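Local structure of cortical-lytic enzyme (Bacillus cereus, 4S3J) at residues A[100-105]-A[424-429]. The protein hydrolyses partially degraded spore-cortex peptidoglycan during germination, acting as an N-acetylglucosaminidase that recognises muramic acid delta-lactam. Numbering follows the deposited sequence.
Sequences GTKRSV and NFTITK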
loop_
_atom_site.group_PDB
_atom_site.type_symbol
_atom_site.label_atom_id
_atom_site.label_comp_id
_atom_site.label_asym_id
_atom_site.label_seq_id
_atom_site.Cartn_x
_atom_site.Cartn_y
_atom_site.Cartn_z
ATOM N N GLY A 100 22.656 9.365 -1.302
ATOM C CA GLY A 100 22.482 8.033 -1.865
ATOM C C GLY A 100 21.984 8.137 -3.287
ATOM O O GLY A 100 21.826 9.246 -3.793
ATOM N N THR A 101 21.769 7.002 -3.951
ATOM C CA THR A 101 21.176 7.022 -5.291
ATOM C C THR A 101 19.829 6.293 -5.276
ATOM O O THR A 101 19.763 5.081 -5.052
ATOM C CB THR A 101 22.108 6.386 -6.326
ATOM O OG1 THR A 101 22.269 4.996 -6.029
ATOM C CG2 THR A 101 23.465 7.067 -6.296
ATOM N N LYS A 102 18.788 7.030 -5.637
ATOM C CA LYS A 102 17.408 6.528 -5.645
ATOM C C LYS A 102 17.138 5.656 -6.834
ATOM O O LYS A 102 17.599 5.954 -7.932
ATOM C CB LYS A 102 16.417 7.694 -5.678
ATOM C CG LYS A 102 16.373 8.523 -4.447
ATOM C CD LYS A 102 15.682 9.860 -4.684
ATOM C CE LYS A 102 14.235 9.782 -4.989
ATOM N NZ LYS A 102 13.654 11.157 -4.945
ATOM N N ARG A 103 16.523 4.506 -6.579
ATOM C CA ARG A 103 15.967 3.684 -7.658
ATOM C C ARG A 103 14.538 4.124 -7.952
ATOM O O ARG A 103 13.903 4.837 -7.149
ATOM C CB ARG A 103 16.037 2.192 -7.321
ATOM C CG ARG A 103 15.371 1.744 -6.043
ATOM C CD ARG A 103 15.672 0.272 -5.801
ATOM N NE ARG A 103 14.642 -0.770 -5.940
ATOM C CZ ARG A 103 13.519 -0.751 -6.659
ATOM N NH1 ARG A 103 13.139 0.286 -7.395
ATOM N NH2 ARG A 103 12.756 -1.837 -6.632
ATOM N N SER A 104 14.073 3.758 -9.147
ATOM C CA SER A 104 12.724 4.057 -9.604
ATOM C C SER A 104 11.740 3.090 -8.979
ATOM O O SER A 104 12.103 1.973 -8.607
ATOM C CB SER A 104 12.622 3.968 -11.132
ATOM O OG SER A 104 13.337 5.022 -11.744
ATOM N N VAL A 105 10.496 3.530 -8.879
ATOM C CA VAL A 105 9.405 2.681 -8.398
ATOM C C VAL A 105 8.140 3.000 -9.190
ATOM O O VAL A 105 7.952 4.124 -9.660
ATOM C CB VAL A 105 9.168 2.888 -6.865
ATOM C CG1 VAL A 105 8.470 4.216 -6.568
ATOM C CG2 VAL A 105 8.388 1.743 -6.275
ATOM N N ASN A 424 12.287 8.274 -0.836
ATOM C CA ASN A 424 12.972 6.993 -1.016
ATOM C C ASN A 424 13.259 6.609 -2.443
ATOM O O ASN A 424 14.229 5.915 -2.701
ATOM C CB ASN A 424 12.141 5.868 -0.398
ATOM C CG ASN A 424 12.460 5.638 1.059
ATOM O OD1 ASN A 424 13.283 4.792 1.399
ATOM N ND2 ASN A 424 11.788 6.374 1.944
ATOM N N PHE A 425 12.371 7.033 -3.338
ATOM C CA PHE A 425 12.316 6.575 -4.713
ATOM C C PHE A 425 12.079 7.696 -5.699
ATOM O O PHE A 425 11.496 8.729 -5.370
ATOM C CB PHE A 425 11.165 5.572 -4.919
ATOM C CG PHE A 425 11.226 4.335 -4.055
ATOM C CD1 PHE A 425 12.164 3.348 -4.289
ATOM C CD2 PHE A 425 10.298 4.144 -3.034
ATOM C CE1 PHE A 425 12.199 2.211 -3.511
ATOM C CE2 PHE A 425 10.321 3.000 -2.266
ATOM C CZ PHE A 425 11.267 2.038 -2.499
ATOM N N THR A 426 12.460 7.442 -6.950
ATOM C CA THR A 426 11.973 8.231 -8.061
ATOM C C THR A 426 10.683 7.597 -8.543
ATOM O O THR A 426 10.669 6.431 -8.878
ATOM C CB THR A 426 12.997 8.275 -9.197
ATOM O OG1 THR A 426 14.179 8.929 -8.722
ATOM C CG2 THR A 426 12.460 9.024 -10.369
ATOM N N ILE A 427 9.584 8.335 -8.498
ATOM C CA ILE A 427 8.284 7.762 -8.866
ATOM C C ILE A 427 8.107 7.865 -10.378
ATOM O O ILE A 427 8.104 8.955 -10.944
ATOM C CB ILE A 427 7.132 8.472 -8.129
ATOM C CG1 ILE A 427 7.326 8.303 -6.613
ATOM C CG2 ILE A 427 5.783 7.965 -8.597
ATOM C CD1 ILE A 427 6.418 9.129 -5.801
ATOM N N THR A 428 7.941 6.717 -11.019
ATOM C CA THR A 428 7.773 6.650 -12.459
ATOM C C THR A 428 6.457 7.275 -12.891
ATOM O O THR A 428 5.402 6.954 -12.340
ATOM C CB THR A 428 7.825 5.200 -12.919
ATOM O OG1 THR A 428 9.115 4.656 -12.626
ATOM C CG2 THR A 428 7.549 5.070 -14.423
ATOM N N LYS A 429 6.531 8.173 -13.867
ATOM C CA LYS A 429 5.345 8.733 -14.503
ATOM C C LYS A 429 5.394 8.373 -15.981
ATOM O O LYS A 429 6.391 8.635 -16.653
ATOM C CB LYS A 429 5.268 10.245 -14.325
ATOM C CG LYS A 429 5.026 10.702 -12.894
ATOM C CD LYS A 429 3.616 10.354 -12.441
ATOM C CE LYS A 429 2.956 11.499 -11.707
ATOM N NZ LYS A 429 1.562 11.190 -11.330
HETATM O O HOH W 1 11.570 11.607 -6.163
HETATM O O HOH W 2 15.565 3.906 -3.862
#
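Val105 packs its branched side chain against Phe425, and the tight part of the contact grows from this pair. CB of Val105 lies over one ring face, 4.2 Å from the centroid of the Phe425 ring, a CH-pi contact, while CG1 of Val105 comes within 3.4 Å of CB of Phe425. A chi1 of 74° sets that methyl between the backbone N and carbonyl carbon of Val105 and turns it onto the phenylalanine; it also brushes Ile427. Met397 and Phe394 of helix 387-400 extend this apolar layer, where beta-branched and aromatic residues fill space well. Between the backbones runs a short parallel ladder: Thr426 N donates to Arg103 O (3.0 Å), Val105 N to Thr426 O (2.9 Å), and Thr428 N to Val105 O (2.9 Å, nearly straight at 174°). The family 18 glycosidase domain is a TIM barrel, and here residues 426-427, just past helix 415-424, pair with the start of strand 104-111, joining the chain's C-terminal end to this barrel strand. Ser104 and Thr426 occupy the opposite, exposed face, where small hydroxyl side chains tolerate water and meet only loosely, OG of Ser104 being 4.1 Å from CB of Thr426. Lys102 lays its flexible chain across the Phe425 carbonyl; its NZ bonds to Val422 O and reaches Phe425 O through a water. A second water bridges Arg103 N and Asn424 O on the Arg103/Phe425 side.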